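Local coordinates for protein oxidized polyvinyl alcohol hydrolase (Pseudomonas sp. VM15C, PDB 3WWC) that hydrolyses beta-diketones, cleaving 4,6-nonanedione and the oxidized chains of polyvinyl alcohol in the second step of that polymer's breakdown, at residues E256-N261 with H301-P306; G174-G179 with P199-W204. The protein carries 1 engineered substitution. One frame throughout, in Å; residues are numbered along the deposited sequence.

Contact 1: E256-N261 with H301-P306; sequences EKDLWN and HGHMWP. With BUA (butanoic acid), chain C.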
ATOM      1  N   GLU A 256      18.626   0.027  -6.908  1.00 15.63           N
ATOM      2  CA  GLU A 256      18.954  -0.716  -8.129  1.00 18.55           C
ATOM      3  C   GLU A 256      18.452  -2.130  -8.228  1.00 18.21           C
ATOM      4  O   GLU A 256      18.123  -2.617  -9.336  1.00 19.05           O
ATOM      5  CB  GLU A 256      20.486  -0.695  -8.333  1.00 20.57           C
ATOM      6  CG  GLU A 256      20.994   0.695  -8.557  1.00 29.18           C
ATOM      7  CD  GLU A 256      20.500   1.256  -9.887  1.00 32.96           C
ATOM      8  OE1 GLU A 256      20.453   0.449 -10.864  1.00 36.85           O
ATOM      9  OE2 GLU A 256      20.185   2.476  -9.971  1.00 35.17           O
ATOM     10  N   LYS A 257      18.389  -2.824  -7.095  1.00 17.10           N
ATOM     11  CA  LYS A 257      17.927  -4.185  -7.062  1.00 18.08           C
ATOM     12  C   LYS A 257      16.437  -4.349  -6.699  1.00 16.17           C
ATOM     13  O   LYS A 257      15.986  -5.454  -6.431  1.00 17.33           O
ATOM     14  CB  LYS A 257      18.735  -5.003  -6.054  1.00 21.24           C
ATOM     15  CG  LYS A 257      20.244  -5.061  -6.314  1.00 27.17           C
ATOM     16  CD  LYS A 257      20.546  -5.791  -7.599  1.00 30.92           C
ATOM     17  CE  LYS A 257      21.748  -6.722  -7.426  1.00 34.76           C
ATOM     18  NZ  LYS A 257      22.876  -6.057  -6.706  1.00 37.43           N
ATOM     19  N   ASP A 258      15.673  -3.255  -6.713  1.00 14.07           N
ATOM     20  CA  ASP A 258      14.260  -3.341  -6.386  1.00 12.05           C
ATOM     21  C   ASP A 258      13.516  -3.755  -7.669  1.00 12.02           C
ATOM     22  O   ASP A 258      13.005  -2.929  -8.422  1.00 11.36           O
ATOM     23  CB  ASP A 258      13.793  -1.986  -5.842  1.00 10.05           C
ATOM     24  CG  ASP A 258      12.370  -2.054  -5.257  1.00 11.56           C
ATOM     25  OD1 ASP A 258      11.761  -3.144  -5.315  1.00 12.78           O
ATOM     26  OD2 ASP A 258      11.853  -1.001  -4.780  1.00 10.08           O
ATOM     27  N   LEU A 259      13.500  -5.080  -7.871  1.00 14.09           N
ATOM     28  CA  LEU A 259      12.965  -5.749  -9.072  1.00 15.20           C
ATOM     29  C   LEU A 259      12.333  -7.022  -8.582  1.00 17.44           C
ATOM     30  O   LEU A 259      12.696  -7.485  -7.510  1.00 19.33           O
ATOM     31  CB  LEU A 259      14.121  -6.148  -9.998  1.00 17.52           C
ATOM     32  CG  LEU A 259      15.088  -5.037 -10.425  1.00 15.99           C
ATOM     33  CD1 LEU A 259      16.382  -5.600 -11.039  1.00 18.52           C
ATOM     34  CD2 LEU A 259      14.358  -4.139 -11.423  1.00 17.38           C
ATOM     35  N   TRP A 260      11.421  -7.592  -9.348  1.00 17.21           N
ATOM     36  CA  TRP A 260      10.786  -8.850  -8.939  1.00 20.04           C
ATOM     37  C   TRP A 260      10.787  -9.830 -10.091  1.00 19.14           C
ATOM     38  O   TRP A 260      10.414  -9.483 -11.210  1.00 18.51           O
ATOM     39  CB  TRP A 260       9.325  -8.606  -8.484  1.00 23.37           C
ATOM     40  CG  TRP A 260       8.496  -9.855  -8.095  1.00 27.60           C
ATOM     41  CD1 TRP A 260       7.422 -10.394  -8.774  1.00 28.19           C
ATOM     42  CD2 TRP A 260       8.654 -10.645  -6.918  1.00 28.68           C
ATOM     43  NE1 TRP A 260       6.904 -11.471  -8.078  1.00 28.55           N
ATOM     44  CE2 TRP A 260       7.645 -11.647  -6.939  1.00 29.71           C
ATOM     45  CE3 TRP A 260       9.550 -10.606  -5.845  1.00 31.65           C
ATOM     46  CZ2 TRP A 260       7.511 -12.603  -5.925  1.00 31.02           C
ATOM     47  CZ3 TRP A 260       9.423 -11.558  -4.832  1.00 32.56           C
ATOM     48  CH2 TRP A 260       8.407 -12.546  -4.883  1.00 32.51           C
ATOM     49  N   ASN A 261      11.213 -11.053  -9.794  1.00 20.91           N
ATOM     50  CA  ASN A 261      11.192 -12.109 -10.809  1.00 22.87           C
ATOM     51  C   ASN A 261      10.048 -13.049 -10.450  1.00 24.54           C
ATOM     52  O   ASN A 261       9.986 -13.592  -9.347  1.00 25.49           O
ATOM     53  CB  ASN A 261      12.483 -12.915 -10.786  1.00 24.08           C
ATOM     54  CG  ASN A 261      13.689 -12.080 -11.183  1.00 23.71           C
ATOM     55  OD1 ASN A 261      14.743 -12.150 -10.549  1.00 31.77           O
ATOM     56  ND2 ASN A 261      13.542 -11.295 -12.207  1.00 23.46           N
ATOM     57  N   HIS A 301      18.014  -1.524  -0.084  1.00 17.94           N
ATOM     58  CA  HIS A 301      17.776  -2.882   0.346  1.00 19.23           C
ATOM     59  C   HIS A 301      17.128  -3.821  -0.665  1.00 20.39           C
ATOM     60  O   HIS A 301      16.970  -5.019  -0.368  1.00 21.61           O
ATOM     61  CB  HIS A 301      16.889  -2.846   1.567  1.00 18.76           C
ATOM     62  CG  HIS A 301      15.521  -2.304   1.279  1.00 16.83           C
ATOM     63  ND1 HIS A 301      15.307  -0.976   0.973  1.00 15.61           N
ATOM     64  CD2 HIS A 301      14.327  -2.915   1.154  1.00 16.69           C
ATOM     65  CE1 HIS A 301      14.033  -0.793   0.664  1.00 17.42           C
ATOM     66  NE2 HIS A 301      13.420  -1.958   0.754  1.00 15.09           N
ATOM     67  N   GLY A 302      16.674  -3.283  -1.799  1.00 17.23           N
ATOM     68  CA  GLY A 302      16.060  -4.116  -2.815  1.00 16.98           C
ATOM     69  C   GLY A 302      14.556  -4.201  -2.774  1.00 16.80           C
ATOM     70  O   GLY A 302      13.837  -3.194  -2.532  1.00 17.93           O
ATOM     71  N   HIS A 303      14.038  -5.400  -3.013  1.00 16.32           N
ATOM     72  CA  HIS A 303      12.606  -5.603  -3.020  1.00 15.82           C
ATOM     73  C   HIS A 303      12.190  -6.488  -1.863  1.00 18.97           C
ATOM     74  O   HIS A 303      11.994  -7.715  -2.031  1.00 21.84           O
ATOM     75  CB  HIS A 303      12.171  -6.278  -4.319  1.00 17.58           C
ATOM     76  CG  HIS A 303      10.694  -6.215  -4.561  1.00 16.82           C
ATOM     77  ND1 HIS A 303      10.026  -5.027  -4.769  1.00 16.77           N
ATOM     78  CD2 HIS A 303       9.753  -7.191  -4.636  1.00 18.66           C
ATOM     79  CE1 HIS A 303       8.736  -5.273  -4.964  1.00 17.45           C
ATOM     80  NE2 HIS A 303       8.551  -6.581  -4.894  1.00 19.57           N
ATOM     81  N   MET A 304      12.112  -5.893  -0.686  1.00 15.40           N
ATOM     82  CA  MET A 304      11.702  -6.580   0.537  1.00 13.94           C
ATOM     83  C   MET A 304      11.418  -5.469   1.530  1.00 11.24           C
ATOM     84  O   MET A 304      11.614  -4.308   1.210  1.00 12.12           O
ATOM     85  CB  MET A 304      12.810  -7.497   1.071  1.00 17.80           C
ATOM     86  CG  MET A 304      14.112  -6.835   1.168  1.00 19.46           C
ATOM     87  SD  MET A 304      15.510  -8.048   1.336  1.00 26.69           S
ATOM     88  CE  MET A 304      14.855  -9.220   2.242  1.00 19.75           C
ATOM     89  N   TRP A 305      10.892  -5.798   2.687  1.00 10.20           N
ATOM     90  CA  TRP A 305      10.630  -4.727   3.648  1.00  9.79           C
ATOM     91  C   TRP A 305      11.959  -4.066   3.953  1.00 10.61           C
ATOM     92  O   TRP A 305      12.978  -4.746   4.030  1.00 11.58           O
ATOM     93  CB  TRP A 305      10.081  -5.326   4.945  1.00  9.87           C
ATOM     94  CG  TRP A 305       9.421  -4.277   5.800  1.00  9.47           C
ATOM     95  CD1 TRP A 305      10.028  -3.428   6.729  1.00  8.96           C
ATOM     96  CD2 TRP A 305       8.067  -3.876   5.704  1.00  8.62           C
ATOM     97  NE1 TRP A 305       9.111  -2.535   7.181  1.00  9.88           N
ATOM     98  CE2 TRP A 305       7.894  -2.778   6.570  1.00  8.18           C
ATOM     99  CE3 TRP A 305       6.977  -4.341   4.967  1.00 10.04           C
ATOM    100  CZ2 TRP A 305       6.661  -2.107   6.716  1.00  8.25           C
ATOM    101  CZ3 TRP A 305       5.756  -3.701   5.099  1.00  9.91           C
ATOM    102  CH2 TRP A 305       5.602  -2.571   5.979  1.00  8.54           C
ATOM    103  N   PRO A 306      11.980  -2.752   4.188  1.00  9.60           N
ATOM    104  CA  PRO A 306      13.196  -1.978   4.517  1.00 10.43           C
ATOM    105  C   PRO A 306      14.024  -2.793   5.510  1.00 11.61           C
ATOM    106  O   PRO A 306      13.524  -3.202   6.563  1.00 10.78           O
ATOM    107  CB  PRO A 306      12.612  -0.707   5.133  1.00 11.16           C
ATOM    108  CG  PRO A 306      11.473  -0.436   4.100  1.00 10.33           C
ATOM    109  CD  PRO A 306      10.821  -1.851   4.001  1.00  9.56           C
TER
HETATM  110  C1  BUA C 402       3.790  -8.178  -9.603  0.50 32.18           C
HETATM  111  C2  BUA C 402       4.718  -7.895  -8.420  1.00 31.98           C
HETATM  112  C3  BUA C 402       3.996  -8.258  -7.122  1.00 30.41           C
HETATM  113  C4  BUA C 402       4.922  -8.088  -5.914  1.00 30.26           C
HETATM  114  O1  BUA C 402       4.724  -8.855  -4.944  1.00 22.42           O
HETATM  115  O2  BUA C 402       5.751  -7.151  -5.968  1.00 30.08           O
HETATM  116  O   HOH W   1      15.732  -7.427  -3.605  1.00 38.05           O
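Asp258 and His303 meet through a histidine-carboxylate hydrogen bond, formed between the loops that follow strands 247-253 and 292-298. These positions are consistent with those of the acid and histidine in alpha/beta hydrolases. His303 ND1 donates to Asp258 OD1 over 2.6 Å, with an N-H...O angle of 147°, so the bond is somewhat bent. The acceptor lies near the imidazole plane, while the carboxylate is turned 37° against the ring. Asp258 suits this spot because its short side chain runs with CG anti to the backbone N, carrying OD1 to the ring edge, while OD2 is held separately by Ser201 OG and the backbone N of Gly254. The imidazole, stacked on Tyr275, is gripped at both nitrogens: its NE2 donates to O2 of the bound butanoic acid over 3.1 Å.

Packing is tight around Gly302, whose CA is 4.1 Å from that of Asp258. Its backbone angles, with a positive phi, would jam a CB against the preceding carbonyl oxygen, and a residue without side chain lets the two backbones close up. Beside it, Asp258 centres an inverse gamma turn, closed by a weak bond from Leu259 N to Lys257 O. The side toward Lys257 is looser. There the long amine chain is exposed and leads away from the other loop, and one water spans the backbones, accepting from His303 N at 2.7 Å and making only a weak bond to Lys257 O.

At the pocket end Trp260 offers a broad apolar surface, with ligand O2 over one face. The indole and imidazole planes are 50° apart, neither stacked nor edge-to-face, while the side chains run across each other at about a right angle; Trp260 CE3 comes to 3.6 Å from His303 CD2.

Contact 2: G174-G179 with P199-W204; sequences GGIASG and PISGEW. Engineered in segment 174-179: Ala177 (natural residue Ser). With BUA (butanoic acid), chain C.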
ATOM      1  N   GLY A 174      -0.419   0.625   4.471  1.00  6.68           N
ATOM      2  CA  GLY A 174       0.811   0.568   3.708  1.00  7.17           C
ATOM      3  C   GLY A 174       1.221  -0.872   3.569  1.00  7.25           C
ATOM      4  O   GLY A 174       0.612  -1.771   4.169  1.00  8.50           O
ATOM      5  N   GLY A 175       2.233  -1.110   2.762  1.00  6.87           N
ATOM      6  CA  GLY A 175       2.609  -2.514   2.578  1.00  7.05           C
ATOM      7  C   GLY A 175       3.750  -2.608   1.599  1.00  8.13           C
ATOM      8  O   GLY A 175       4.196  -1.622   1.042  1.00  8.40           O
ATOM      9  N   ILE A 176       4.226  -3.830   1.435  1.00  7.84           N
ATOM     10  CA  ILE A 176       5.362  -4.138   0.590  1.00  7.53           C
ATOM     11  C   ILE A 176       4.965  -4.916  -0.662  1.00  7.25           C
ATOM     12  O   ILE A 176       4.114  -5.796  -0.605  1.00  8.20           O
ATOM     13  CB  ILE A 176       6.423  -4.966   1.404  1.00  8.06           C
ATOM     14  CG1 ILE A 176       7.602  -5.363   0.527  1.00  8.78           C
ATOM     15  CG2 ILE A 176       5.823  -6.286   1.963  1.00  9.74           C
ATOM     16  CD1 ILE A 176       8.454  -4.193   0.103  1.00 10.80           C
ATOM     17  N   ALA A 177       5.534  -4.515  -1.794  1.00  7.13           N
ATOM     18  CA  ALA A 177       5.377  -5.270  -3.037  1.00  8.47           C
ATOM     19  C   ALA A 177       3.927  -5.285  -3.441  1.00  8.19           C
ATOM     20  O   ALA A 177       3.395  -4.191  -3.612  1.00  8.59           O
ATOM     21  CB  ALA A 177       5.967  -6.673  -2.813  1.00 10.34           C
ATOM     22  N   SER A 178       3.264  -6.428  -3.579  1.00  8.31           N
ATOM     23  CA  SER A 178       1.842  -6.402  -3.958  1.00  8.41           C
ATOM     24  C   SER A 178       1.073  -5.641  -2.874  1.00  8.09           C
ATOM     25  O   SER A 178       0.050  -5.030  -3.210  1.00  7.13           O
ATOM     26  CB  SER A 178       1.326  -7.835  -4.116  1.00  9.23           C
ATOM     27  OG  SER A 178      -0.027  -7.850  -4.519  1.00  9.56           O
ATOM     28  N   GLY A 179       1.526  -5.677  -1.622  1.00  7.78           N
ATOM     29  CA  GLY A 179       0.819  -4.886  -0.608  1.00  7.11           C
ATOM     30  C   GLY A 179       1.050  -3.399  -0.839  1.00  7.00           C
ATOM     31  O   GLY A 179       0.200  -2.603  -0.423  1.00  7.51           O
ATOM     32  N   PRO A 199       3.202   3.163   0.484  1.00  6.79           N
ATOM     33  CA  PRO A 199       3.380   2.140  -0.570  1.00  7.72           C
ATOM     34  C   PRO A 199       4.876   1.887  -0.789  1.00  7.03           C
ATOM     35  O   PRO A 199       5.569   2.739  -1.327  1.00  7.66           O
ATOM     36  CB  PRO A 199       2.686   2.761  -1.794  1.00  8.22           C
ATOM     37  CG  PRO A 199       2.810   4.307  -1.530  1.00  7.30           C
ATOM     38  CD  PRO A 199       2.668   4.455  -0.045  1.00  6.63           C
ATOM     39  N   ILE A 200       5.368   0.746  -0.312  1.00  6.30           N
ATOM     40  CA  ILE A 200       6.773   0.378  -0.422  1.00  7.62           C
ATOM     41  C   ILE A 200       6.925  -0.577  -1.589  1.00  7.50           C
ATOM     42  O   ILE A 200       6.361  -1.677  -1.592  1.00  7.32           O
ATOM     43  CB  ILE A 200       7.255  -0.320   0.862  1.00  6.97           C
ATOM     44  CG1 ILE A 200       6.969   0.537   2.100  1.00  9.46           C
ATOM     45  CG2 ILE A 200       8.750  -0.605   0.721  1.00  9.70           C
ATOM     46  CD1 ILE A 200       7.410  -0.156   3.444  1.00  8.36           C
ATOM     47  N   SER A 201       7.658  -0.112  -2.598  1.00  8.50           N
ATOM     48  CA  SER A 201       7.921  -0.928  -3.798  1.00  8.94           C
ATOM     49  C   SER A 201       6.670  -1.534  -4.370  1.00  9.43           C
ATOM     50  O   SER A 201       6.600  -2.753  -4.612  1.00 11.27           O
ATOM     51  CB  SER A 201       8.909  -1.989  -3.446  1.00  9.01           C
ATOM     52  OG  SER A 201      10.094  -1.395  -2.985  1.00 13.97           O
ATOM     53  N   GLY A 202       5.690  -0.671  -4.559  1.00  8.96           N
ATOM     54  CA  GLY A 202       4.424  -1.100  -5.171  1.00  8.87           C
ATOM     55  C   GLY A 202       4.420  -0.805  -6.656  1.00  9.00           C
ATOM     56  O   GLY A 202       5.154   0.067  -7.162  1.00  9.92           O
ATOM     57  N   GLU A 203       3.579  -1.535  -7.366  1.00  8.96           N
ATOM     58  CA  GLU A 203       3.423  -1.283  -8.799  1.00  8.42           C
ATOM     59  C   GLU A 203       2.410  -0.159  -9.037  1.00  8.51           C
ATOM     60  O   GLU A 203       1.604   0.231  -8.147  1.00  8.45           O
ATOM     61  CB  GLU A 203       2.914  -2.553  -9.539  1.00  9.89           C
ATOM     62  CG  GLU A 203       3.992  -3.319 -10.364  1.00 10.05           C
ATOM     63  CD  GLU A 203       4.396  -2.587 -11.626  1.00 11.97           C
ATOM     64  OE1 GLU A 203       5.101  -3.222 -12.423  1.00 14.24           O
ATOM     65  OE2 GLU A 203       4.027  -1.406 -11.864  1.00 10.69           O
ATOM     66  N   TRP A 204       2.468   0.350 -10.266  1.00  7.53           N
ATOM     67  CA  TRP A 204       1.517   1.340 -10.799  1.00  8.31           C
ATOM     68  C   TRP A 204       0.832   0.705 -12.040  1.00  9.45           C
ATOM     69  O   TRP A 204      -0.268   1.115 -12.409  1.00  9.89           O
ATOM     70  CB  TRP A 204       2.251   2.615 -11.264  1.00  8.16           C
ATOM     71  CG  TRP A 204       1.352   3.834 -11.338  1.00  8.61           C
ATOM     72  CD1 TRP A 204       0.879   4.457 -12.478  1.00  8.56           C
ATOM     73  CD2 TRP A 204       0.825   4.578 -10.228  1.00  7.85           C
ATOM     74  NE1 TRP A 204       0.102   5.546 -12.138  1.00  8.09           N
ATOM     75  CE2 TRP A 204       0.049   5.648 -10.759  1.00  7.92           C
ATOM     76  CE3 TRP A 204       0.935   4.446  -8.822  1.00 10.07           C
ATOM     77  CZ2 TRP A 204      -0.604   6.582  -9.938  1.00  9.31           C
ATOM     78  CZ3 TRP A 204       0.283   5.375  -8.003  1.00  8.62           C
ATOM     79  CH2 TRP A 204      -0.479   6.440  -8.549  1.00  8.70           C
TER
HETATM   80  C1  BUA C 402       3.790  -8.178  -9.603  0.50 32.18           C
HETATM   81  C2  BUA C 402       4.718  -7.895  -8.420  1.00 31.98           C
HETATM   82  C3  BUA C 402       3.996  -8.258  -7.122  1.00 30.41           C
HETATM   83  C4  BUA C 402       4.922  -8.088  -5.914  1.00 30.26           C
HETATM   84  O1  BUA C 402       4.724  -8.855  -4.944  1.00 22.42           O
HETATM   85  O2  BUA C 402       5.751  -7.151  -5.968  1.00 30.08           O
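Gly175 O accepts from Ile200 N, the first of two parallel-strand bonds at the mouth of a nucleophile elbow, the sharp strand-to-helix turn of alpha/beta hydrolases. The bond is 3.0 Å long. Ile200 O in turn accepts from Ala177 N, also at 3.0 Å, so Ile200 uses both its backbone groups on this neighbour. The same oxygen takes a CA-H contact from Ile176.

Ala177, an engineered replacement of the natural serine at the presumed nucleophile position, sits at the helix N-cap in the strained conformation of the elbow (phi 63°, psi -121°). Its carbonyl oxygen is taken by Thr181 OG1, and Ile176 O accepts from Gly179 N at 2.8 Å. Glycines suit the flanks: a CB on Gly175 would clash with Gly179 O.

The two isoleucines point to the same face of the sheet, where Ile200 CG2, anti to its own N, meets Ile176 CD1 at 3.7 Å. Ser201 OG is bonded to Asp258 OD2, and Gly202 O accepts from Ser278 OG. Glu203 OE2 satisfies two backbone donors, Tyr205 N and, through its anti lone pair, Trp204 N. Ser178 OG is hydrogen-bonded to Glu131 OE2, while Ser178 N faces the ligand carboxylate, 3.1 Å from butanoic acid O1.

Overall arrangement
Contact 2 is fully buried near the centre of the chain and ties adjacent parallel strands of the central sheet within a beta-alpha-beta unit; contact 1 lies farther out, joins a turn and the start of strand 259-263 to the loop after strand 292-298, and is partly buried, with Asp258 and Gly302 inside and Lys257 in solvent. Their chemistry follows: regular backbone pairing and apolar contacts inside, a side-chain bond, an aromatic pair and a bridging water at the pocket's rim of loops. They meet directly: Ser201 OG and Asp258 OD2 lie 2.5 Å apart, a probable hydrogen bond, and His303 packs against Ala177 and Ser201. Both reach the same butanoic acid.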